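Local structure of dipeptide Epimerase (Enterococcus faecalis, 3KUM) at residues Val214-Lys219 with Ile237-Ser242; Ile261-Met266 with Cys288-Met293; Ile277-Glu282 with Ala309-Ile314. The protein belongs to the mandelate racemase/muconate lactonizing enzyme family of the enolase superfamily and binds a magnesium ion in its barrel domain. One frame throughout, in Å; residues are numbered along the deposited sequence.

Contact 1. Residues Val214-Lys219 with Ile237-Ser242; sequences VEQPVK and IMADES. With MG (magnesium ion), chain K; TYR (tyrosine), chain J.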
loop_
_atom_site.group_PDB
_atom_site.type_symbol
_atom_site.label_atom_id
_atom_site.label_comp_id
_atom_site.label_asym_id
_atom_site.label_seq_id
_atom_site.Cartn_x
_atom_site.Cartn_y
_atom_site.Cartn_z
ATOM N N VAL A 214 -16.426 9.607 18.009
ATOM C CA VAL A 214 -17.121 8.459 18.582
ATOM C C VAL A 214 -16.833 7.215 17.726
ATOM O O VAL A 214 -17.108 7.194 16.529
ATOM C CB VAL A 214 -18.644 8.706 18.642
ATOM C CG1 VAL A 214 -19.359 7.476 19.195
ATOM C CG2 VAL A 214 -18.929 9.920 19.521
ATOM N N GLU A 215 -16.281 6.190 18.369
ATOM C CA GLU A 215 -15.903 4.926 17.740
ATOM C C GLU A 215 -17.006 3.859 17.748
ATOM O O GLU A 215 -17.611 3.576 18.789
ATOM C CB GLU A 215 -14.658 4.386 18.456
ATOM C CG GLU A 215 -13.964 3.207 17.785
ATOM C CD GLU A 215 -12.617 2.886 18.425
ATOM O OE1 GLU A 215 -12.081 3.745 19.163
ATOM O OE2 GLU A 215 -12.083 1.779 18.180
ATOM N N GLN A 216 -17.257 3.282 16.575
ATOM C CA GLN A 216 -18.245 2.217 16.378
ATOM C C GLN A 216 -19.491 2.311 17.265
ATOM O O GLN A 216 -19.670 1.513 18.191
ATOM C CB GLN A 216 -17.578 0.849 16.594
ATOM C CG GLN A 216 -18.333 -0.323 15.977
ATOM C CD GLN A 216 -18.300 -0.311 14.461
ATOM O OE1 GLN A 216 -17.250 -0.079 13.861
ATOM N NE2 GLN A 216 -19.444 -0.574 13.829
ATOM N N PRO A 217 -20.384 3.268 16.973
ATOM C CA PRO A 217 -21.612 3.452 17.755
ATOM C C PRO A 217 -22.684 2.365 17.582
ATOM O O PRO A 217 -23.480 2.127 18.493
ATOM C CB PRO A 217 -22.100 4.819 17.291
ATOM C CG PRO A 217 -21.654 4.850 15.847
ATOM C CD PRO A 217 -20.244 4.330 15.960
ATOM N N VAL A 218 -22.705 1.715 16.421
ATOM C CA VAL A 218 -23.698 0.681 16.150
ATOM C C VAL A 218 -23.069 -0.672 15.806
ATOM O O VAL A 218 -21.844 -0.795 15.698
ATOM C CB VAL A 218 -24.623 1.103 14.983
ATOM C CG1 VAL A 218 -25.286 2.454 15.296
ATOM C CG2 VAL A 218 -23.821 1.198 13.689
ATOM N N LYS A 219 -23.922 -1.680 15.638
ATOM C CA LYS A 219 -23.480 -3.033 15.295
ATOM C C LYS A 219 -22.587 -3.034 14.043
ATOM O O LYS A 219 -22.900 -2.393 13.037
ATOM C CB LYS A 219 -24.700 -3.935 15.075
ATOM C CG LYS A 219 -25.498 -4.240 16.351
ATOM C CD LYS A 219 -24.714 -5.158 17.279
ATOM C CE LYS A 219 -25.453 -5.436 18.590
ATOM N NZ LYS A 219 -25.512 -4.243 19.504
ATOM N N ILE A 237 -17.065 10.315 13.360
ATOM C CA ILE A 237 -17.402 8.922 13.608
ATOM C C ILE A 237 -16.310 8.003 13.051
ATOM O O ILE A 237 -15.883 8.151 11.904
ATOM C CB ILE A 237 -18.755 8.564 12.961
ATOM C CG1 ILE A 237 -19.858 9.455 13.549
ATOM C CG2 ILE A 237 -19.075 7.100 13.193
ATOM C CD1 ILE A 237 -19.908 9.438 15.063
ATOM N N MET A 238 -15.862 7.066 13.883
ATOM C CA MET A 238 -14.816 6.109 13.523
ATOM C C MET A 238 -15.338 4.678 13.513
ATOM O O MET A 238 -16.084 4.273 14.412
ATOM C CB MET A 238 -13.661 6.200 14.520
ATOM C CG MET A 238 -12.548 5.169 14.304
ATOM S SD MET A 238 -11.238 5.266 15.552
ATOM C CE MET A 238 -10.316 6.633 14.954
ATOM N N ALA A 239 -14.948 3.920 12.492
ATOM C CA ALA A 239 -15.352 2.526 12.383
ATOM C C ALA A 239 -14.234 1.637 12.927
ATOM O O ALA A 239 -13.051 1.865 12.655
ATOM C CB ALA A 239 -15.640 2.172 10.924
ATOM N N ASP A 240 -14.603 0.638 13.722
ATOM C CA ASP A 240 -13.611 -0.285 14.260
ATOM C C ASP A 240 -13.983 -1.708 13.848
ATOM O O ASP A 240 -13.450 -2.229 12.864
ATOM C CB ASP A 240 -13.523 -0.163 15.783
ATOM C CG ASP A 240 -12.476 -1.096 16.391
ATOM O OD1 ASP A 240 -11.594 -1.588 15.650
ATOM O OD2 ASP A 240 -12.529 -1.330 17.618
ATOM N N GLU A 241 -14.914 -2.322 14.577
ATOM C CA GLU A 241 -15.342 -3.679 14.276
ATOM C C GLU A 241 -15.970 -3.830 12.889
ATOM O O GLU A 241 -16.050 -4.939 12.368
ATOM C CB GLU A 241 -16.311 -4.186 15.352
ATOM C CG GLU A 241 -15.706 -4.237 16.757
ATOM C CD GLU A 241 -16.135 -3.067 17.635
ATOM O OE1 GLU A 241 -15.923 -1.903 17.228
ATOM O OE2 GLU A 241 -16.686 -3.317 18.738
ATOM N N SER A 242 -16.430 -2.730 12.297
ATOM C CA SER A 242 -17.013 -2.779 10.956
ATOM C C SER A 242 -15.886 -2.870 9.916
ATOM O O SER A 242 -16.147 -3.065 8.732
ATOM C CB SER A 242 -17.849 -1.521 10.664
ATOM O OG SER A 242 -19.064 -1.501 11.390
HETATM MG MG MG K . -13.068 0.318 19.299
HETATM N N TYR J . -9.395 -2.429 22.198
HETATM C CA TYR J . -10.690 -2.739 21.606
HETATM C C TYR J . -11.355 -1.537 20.939
HETATM O O TYR J . -10.647 -0.551 20.629
HETATM C CB TYR J . -11.621 -3.310 22.674
HETATM C CG TYR J . -11.154 -4.626 23.246
HETATM C CD1 TYR J . -11.319 -4.905 24.599
HETATM C CD2 TYR J . -10.553 -5.597 22.436
HETATM C CE1 TYR J . -10.902 -6.111 25.140
HETATM C CE2 TYR J . -10.126 -6.814 22.970
HETATM C CZ TYR J . -10.304 -7.061 24.328
HETATM O OH TYR J . -9.872 -8.236 24.897
HETATM O OXT TYR J . -12.587 -1.616 20.719
HETATM O O HOH W 1 -15.045 0.002 18.783
#

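Contact 2. Residues Ile261-Met266 with Cys288-Met293; sequences INIKLM and CMIGCM. With TYR (tyrosine), chain J; ARG (arginine), chain I.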
loop_
_atom_site.group_PDB
_atom_site.type_symbol
_atom_site.label_atom_id
_atom_site.label_comp_id
_atom_site.label_asym_id
_atom_site.label_seq_id
_atom_site.Cartn_x
_atom_site.Cartn_y
_atom_site.Cartn_z
ATOM N N ILE A 261 -10.998 5.502 10.325
ATOM C CA ILE A 261 -10.988 4.047 10.494
ATOM C C ILE A 261 -9.910 3.554 11.457
ATOM O O ILE A 261 -8.748 3.952 11.366
ATOM C CB ILE A 261 -10.844 3.350 9.118
ATOM C CG1 ILE A 261 -12.174 3.463 8.366
ATOM C CG2 ILE A 261 -10.415 1.887 9.286
ATOM C CD1 ILE A 261 -12.157 2.925 6.939
ATOM N N ASN A 262 -10.312 2.698 12.398
ATOM C CA ASN A 262 -9.384 2.136 13.377
ATOM C C ASN A 262 -8.747 0.867 12.806
ATOM O O ASN A 262 -9.441 -0.067 12.394
ATOM C CB ASN A 262 -10.116 1.787 14.680
ATOM C CG ASN A 262 -9.205 1.126 15.707
ATOM O OD1 ASN A 262 -8.471 0.189 15.392
ATOM N ND2 ASN A 262 -9.262 1.603 16.946
ATOM N N ILE A 263 -7.424 0.854 12.770
ATOM C CA ILE A 263 -6.674 -0.293 12.270
ATOM C C ILE A 263 -6.089 -1.085 13.433
ATOM O O ILE A 263 -5.556 -0.507 14.376
ATOM C CB ILE A 263 -5.469 0.147 11.394
ATOM C CG1 ILE A 263 -5.947 0.809 10.108
ATOM C CG2 ILE A 263 -4.584 -1.063 11.084
ATOM C CD1 ILE A 263 -4.821 1.469 9.323
ATOM N N LYS A 264 -6.194 -2.408 13.363
ATOM C CA LYS A 264 -5.602 -3.282 14.375
ATOM C C LYS A 264 -4.922 -4.426 13.633
ATOM O O LYS A 264 -5.539 -5.075 12.794
ATOM C CB LYS A 264 -6.658 -3.867 15.329
ATOM C CG LYS A 264 -7.202 -2.898 16.372
ATOM C CD LYS A 264 -8.153 -3.637 17.313
ATOM C CE LYS A 264 -8.840 -2.704 18.304
ATOM N NZ LYS A 264 -9.753 -1.759 17.615
ATOM N N LEU A 265 -3.653 -4.669 13.929
ATOM C CA LEU A 265 -2.938 -5.755 13.270
ATOM C C LEU A 265 -3.649 -7.096 13.489
ATOM O O LEU A 265 -3.655 -7.958 12.603
ATOM C CB LEU A 265 -1.503 -5.827 13.793
ATOM C CG LEU A 265 -0.680 -4.554 13.587
ATOM C CD1 LEU A 265 0.740 -4.770 14.092
ATOM C CD2 LEU A 265 -0.675 -4.180 12.109
ATOM N N MET A 266 -4.261 -7.260 14.663
ATOM C CA MET A 266 -4.964 -8.498 14.997
ATOM C C MET A 266 -6.319 -8.656 14.299
ATOM O O MET A 266 -6.950 -9.709 14.386
ATOM C CB MET A 266 -5.132 -8.620 16.519
ATOM C CG MET A 266 -3.815 -8.613 17.296
ATOM S SD MET A 266 -2.535 -9.740 16.620
ATOM C CE MET A 266 -1.034 -8.858 17.057
ATOM N N CYS A 288 -6.511 7.419 9.697
ATOM C CA CYS A 288 -6.552 6.149 10.410
ATOM C C CYS A 288 -5.952 6.233 11.801
ATOM O O CYS A 288 -5.021 6.997 12.045
ATOM C CB CYS A 288 -5.780 5.073 9.627
ATOM S SG CYS A 288 -6.548 4.546 8.079
ATOM N N MET A 289 -6.500 5.440 12.715
ATOM C CA MET A 289 -5.975 5.364 14.070
ATOM C C MET A 289 -5.513 3.919 14.231
ATOM O O MET A 289 -6.168 2.996 13.744
ATOM C CB MET A 289 -7.054 5.670 15.125
ATOM C CG MET A 289 -6.560 5.458 16.575
ATOM S SD MET A 289 -7.689 6.001 17.914
ATOM C CE MET A 289 -8.917 4.662 17.905
ATOM N N ILE A 290 -4.383 3.720 14.894
ATOM C CA ILE A 290 -3.873 2.373 15.116
ATOM C C ILE A 290 -4.322 1.967 16.523
ATOM O O ILE A 290 -4.060 2.685 17.487
ATOM C CB ILE A 290 -2.323 2.342 15.015
ATOM C CG1 ILE A 290 -1.799 0.923 15.231
ATOM C CG2 ILE A 290 -1.712 3.300 16.017
ATOM C CD1 ILE A 290 -1.841 0.038 13.989
ATOM N N GLY A 291 -5.014 0.833 16.629
ATOM C CA GLY A 291 -5.485 0.363 17.923
ATOM C C GLY A 291 -4.835 -0.936 18.380
ATOM O O GLY A 291 -3.818 -1.375 17.827
ATOM N N CYS A 292 -5.421 -1.570 19.389
ATOM C CA CYS A 292 -4.863 -2.816 19.897
ATOM C C CYS A 292 -5.905 -3.622 20.643
ATOM O O CYS A 292 -6.950 -3.096 21.031
ATOM C CB CYS A 292 -3.682 -2.534 20.833
ATOM S SG CYS A 292 -4.113 -1.633 22.364
ATOM N N MET A 293 -5.611 -4.905 20.827
ATOM C CA MET A 293 -6.497 -5.813 21.548
ATOM C C MET A 293 -6.015 -5.809 22.990
ATOM O O MET A 293 -4.846 -5.526 23.252
ATOM C CB MET A 293 -6.375 -7.236 20.994
ATOM C CG MET A 293 -6.661 -7.370 19.513
ATOM S SD MET A 293 -8.376 -7.074 19.140
ATOM C CE MET A 293 -8.977 -8.746 18.887
HETATM N N TYR J . -9.395 -2.429 22.198
HETATM C CA TYR J . -10.690 -2.739 21.606
HETATM C C TYR J . -11.355 -1.537 20.939
HETATM O O TYR J . -10.647 -0.551 20.629
HETATM C CB TYR J . -11.621 -3.310 22.674
HETATM C CG TYR J . -11.154 -4.626 23.246
HETATM C CD1 TYR J . -11.319 -4.905 24.599
HETATM C CD2 TYR J . -10.553 -5.597 22.436
HETATM C CE1 TYR J . -10.902 -6.111 25.140
HETATM C CE2 TYR J . -10.126 -6.814 22.970
HETATM C CZ TYR J . -10.304 -7.061 24.328
HETATM O OH TYR J . -9.872 -8.236 24.897
HETATM O OXT TYR J . -12.587 -1.616 20.719
HETATM N N ARG I . -7.581 0.242 23.855
HETATM C CA ARG I . -7.826 -1.211 23.583
HETATM C C ARG I . -9.233 -1.408 23.034
HETATM O O ARG I . -10.153 -0.654 23.367
HETATM C CB ARG I . -7.684 -2.022 24.872
HETATM C CG ARG I . -6.483 -1.665 25.703
HETATM C CD ARG I . -6.700 -2.117 27.126
HETATM N NE ARG I . -5.818 -1.427 28.057
HETATM C CZ ARG I . -6.004 -1.398 29.371
HETATM N NH1 ARG I . -7.045 -2.023 29.908
HETATM N NH2 ARG I . -5.150 -0.749 30.150
HETATM O O HOH W 2 -7.991 0.142 19.709
HETATM O O HOH W 3 -2.665 -3.175 16.008
#

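Contact 3. Residues Ile277-Glu282 with Ala309-Ile314; sequences INQICE and AAQKNI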
loop_
_atom_site.group_PDB
_atom_site.type_symbol
_atom_site.label_atom_id
_atom_site.label_comp_id
_atom_site.label_asym_id
_atom_site.label_seq_id
_atom_site.Cartn_x
_atom_site.Cartn_y
_atom_site.Cartn_z
ATOM N N ILE A 277 -4.903 -1.103 4.082
ATOM C CA ILE A 277 -6.003 -0.338 4.656
ATOM C C ILE A 277 -5.687 1.155 4.720
ATOM O O ILE A 277 -6.464 1.984 4.254
ATOM C CB ILE A 277 -6.340 -0.818 6.076
ATOM C CG1 ILE A 277 -6.881 -2.250 6.035
ATOM C CG2 ILE A 277 -7.367 0.126 6.703
ATOM C CD1 ILE A 277 -6.847 -2.969 7.385
ATOM N N ASN A 278 -4.549 1.492 5.316
ATOM C CA ASN A 278 -4.152 2.881 5.437
ATOM C C ASN A 278 -4.031 3.561 4.067
ATOM O O ASN A 278 -4.429 4.717 3.912
ATOM C CB ASN A 278 -2.825 2.991 6.207
ATOM C CG ASN A 278 -2.437 4.431 6.494
ATOM O OD1 ASN A 278 -3.222 5.196 7.053
ATOM N ND2 ASN A 278 -1.224 4.807 6.115
ATOM N N GLN A 279 -3.507 2.843 3.075
ATOM C CA GLN A 279 -3.347 3.405 1.733
ATOM C C GLN A 279 -4.689 3.689 1.080
ATOM O O GLN A 279 -4.855 4.687 0.381
ATOM C CB GLN A 279 -2.564 2.452 0.828
ATOM C CG GLN A 279 -1.181 2.123 1.317
ATOM C CD GLN A 279 -0.365 3.354 1.572
ATOM O OE1 GLN A 279 -0.755 4.213 2.369
ATOM N NE2 GLN A 279 0.780 3.460 0.900
ATOM N N ILE A 280 -5.642 2.786 1.295
ATOM C CA ILE A 280 -6.969 2.944 0.738
ATOM C C ILE A 280 -7.642 4.150 1.393
ATOM O O ILE A 280 -8.263 4.964 0.717
ATOM C CB ILE A 280 -7.815 1.670 0.983
ATOM C CG1 ILE A 280 -7.246 0.515 0.153
ATOM C CG2 ILE A 280 -9.283 1.926 0.618
ATOM C CD1 ILE A 280 -7.790 -0.834 0.535
ATOM N N CYS A 281 -7.493 4.262 2.709
ATOM C CA CYS A 281 -8.086 5.358 3.474
ATOM C C CYS A 281 -7.470 6.717 3.117
ATOM O O CYS A 281 -8.180 7.702 2.919
ATOM C CB CYS A 281 -7.921 5.098 4.973
ATOM S SG CYS A 281 -8.962 3.734 5.653
ATOM N N GLU A 282 -6.149 6.775 3.058
ATOM C CA GLU A 282 -5.469 8.021 2.712
ATOM C C GLU A 282 -5.937 8.493 1.330
ATOM O O GLU A 282 -6.280 9.659 1.136
ATOM C CB GLU A 282 -3.959 7.791 2.738
ATOM C CG GLU A 282 -3.113 8.966 2.286
ATOM C CD GLU A 282 -1.632 8.729 2.525
ATOM O OE1 GLU A 282 -1.157 7.614 2.230
ATOM O OE2 GLU A 282 -0.943 9.658 2.999
ATOM N N ALA A 309 4.149 5.241 13.555
ATOM C CA ALA A 309 5.158 6.288 13.428
ATOM C C ALA A 309 5.599 6.474 11.977
ATOM O O ALA A 309 5.891 7.594 11.539
ATOM C CB ALA A 309 6.365 5.940 14.283
ATOM N N ALA A 310 5.637 5.371 11.234
ATOM C CA ALA A 310 6.082 5.381 9.843
ATOM C C ALA A 310 5.109 5.958 8.819
ATOM O O ALA A 310 5.532 6.528 7.813
ATOM C CB ALA A 310 6.473 3.963 9.429
ATOM N N GLN A 311 3.814 5.795 9.069
ATOM C CA GLN A 311 2.780 6.261 8.151
ATOM C C GLN A 311 2.099 7.575 8.533
ATOM O O GLN A 311 1.474 7.690 9.590
ATOM C CB GLN A 311 1.732 5.165 7.995
ATOM C CG GLN A 311 2.279 3.927 7.295
ATOM C CD GLN A 311 2.326 4.112 5.801
ATOM O OE1 GLN A 311 1.289 4.281 5.167
ATOM N NE2 GLN A 311 3.521 4.086 5.227
ATOM N N LYS A 312 2.206 8.557 7.647
ATOM C CA LYS A 312 1.606 9.861 7.882
ATOM C C LYS A 312 0.099 9.840 8.148
ATOM O O LYS A 312 -0.380 10.533 9.034
ATOM C CB LYS A 312 1.884 10.788 6.697
ATOM C CG LYS A 312 1.139 12.112 6.822
ATOM C CD LYS A 312 1.379 13.051 5.648
ATOM C CE LYS A 312 0.593 14.343 5.862
ATOM N NZ LYS A 312 0.769 15.299 4.748
ATOM N N ASN A 313 -0.650 9.059 7.378
ATOM C CA ASN A 313 -2.093 9.007 7.541
ATOM C C ASN A 313 -2.586 8.293 8.802
ATOM O O ASN A 313 -3.771 8.313 9.090
ATOM C CB ASN A 313 -2.748 8.396 6.302
ATOM C CG ASN A 313 -4.245 8.639 6.263
ATOM O OD1 ASN A 313 -4.700 9.789 6.265
ATOM N ND2 ASN A 313 -5.022 7.562 6.226
ATOM N N ILE A 314 -1.695 7.642 9.539
ATOM C CA ILE A 314 -2.104 7.016 10.797
ATOM C C ILE A 314 -1.829 8.168 11.760
ATOM O O ILE A 314 -0.740 8.300 12.306
ATOM C CB ILE A 314 -1.242 5.781 11.141
ATOM C CG1 ILE A 314 -1.352 4.751 10.001
ATOM C CG2 ILE A 314 -1.729 5.162 12.448
ATOM C CD1 ILE A 314 -0.692 3.416 10.281
HETATM O O HOH W 4 0.334 7.538 5.261
#

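Contact 1. Residues Val214-Lys219 with Ile237-Ser242
V214-E215 and I237-M238 pair as parallel strand ends: M238 N donates to V214 O, and Q216 N returns a nearly straight bond (171°) to M238 O. On one face of the sheet I237 CD1 meets V214 CB at 3.9 Å. On the other, E215 and M238 run side by side, the M238 sulfur reaching the E215 carboxylate carbon. Beyond the strands the Q216 amide ties the loops. Its chain bends at chi2 (69°), bringing OE1 to two backbone N-H groups: D240 N lies in the carbonyl plane at 2.7 Å from Q216 OE1, whereas S242 N approaches from above that plane. Q216 NE2 gives to S242 OG (2.6 Å) and, within its own loop, to V218 O, so both ends of the amide are held and its rotation is fixed. E215 OE2 and D240 OD2 bind the magnesium ion at 2.1 and 2.4 Å, their carboxylate planes 64° apart; the metal keeps these like-charged oxygens together. D189, the tyrosine carboxylate and a water that donates to E241 OE1 also bind it. K159 pairs with E215, K264 and K267 with D240. Carboxylates at successive strand ends gathered on magnesium form the metal site of the enolase superfamily barrel.

Contact 2. Residues Ile261-Met266 with Cys288-Met293
I263 O receives G291 N at 2.7 Å, nearly along the C=O axis, and I290 CA also directs its hydrogen at this oxygen. One step back, I263 N donates to M289 O, and M289 N to I261 O, so the parallel register runs unbroken through I261-C288, N262-M289 and I263-I290. The strand axes cross at -30°. I263 CD1 packs on C288 SG (3.7 Å), while the I263 and I290 side chains cross at a slant, CG2 of I263 touching CD1 of I290. On the other face the M289 methyl, turned by a bend at chi3 (76°), comes up to N262 ND2. These are adjacent strands of the enolase-superfamily barrel, and their C-terminal ends open on the ligand site. There K264, at the N-cap position of helix 265-268, extends past G291, bringing CE to 3.3 Å from C292 O. Besides D240, its NZ has weak bonds to N262 OD1 and a carboxylate oxygen of the bound tyrosine. C292 O accepts from the tyrosine N (2.8 Å); a water links C292 N to the tyrosine O. A second water accepts from L265 N and donates to G291 O, bridging helix start and loop. Further along, M293 CG rests 3.6 Å from M266 CB.

Contact 3. Residues Ile277-Glu282 with Ala309-Ile314
N278 inserts its amide between Q311 and N313, making the close polar heart of the contact, while E282 and K312 at its margin are partly exposed. With N278 CG anti to the backbone N, the amide reaches across from helix 271-283. Its ND2 meets a lone pair of Q311 OE1 at 2.7 Å; the donor lies in the carbonyl plane of Q311 and the acceptor in the amide plane of N278, although the two amides stand 83° apart. This hydrogen bond is bent (131° at the hydrogen). At the other end N313 ND2 reaches N278 OD1 at 3.1 Å from above the carbonyl plane, and also donates to I286 O. I314 CG1 lies 3.5 Å from N278 OD1. A water accepts from N278 ND2 and N313 N, joining the helix to the type I turn Q311-I314. Towards the margin side-chain packing takes over: E282 slides past N313 in the opposite direction, its CB 3.6 Å from N313 CG and its carboxylate stacked at 21° to the amide. E282 and K312 each have a long, weak ion pair with the second subunit. Helix 271-283 thus meets the turn leaving helix 298-310 just before strand 314-317, with C288 of strand 287-290 packed against N278, C281 and N313.

Contacts 1 and 2 join neighbouring strands of one barrel sheet and meet directly: besides the shared D240-K264 pair, A239 O probably accepts from N262 N, and M238 SD packs on the M289 methyl. Both reach the bound tyrosine, contact 1 through magnesium and carboxylates, contact 2 through lysine and backbone polar groups. Contact 2 is the most central, its centre about 3 Å from the chain centre; the centres of contacts 1 and 3 are each about 14 Å from it. Contact 3 is largely buried too, but uses neutral amides in the outer helical layer and touches the second subunit. It meets contact 2 through a probable C288 N to N313 O hydrogen bond, whereas contacts 1 and 3 remain separate.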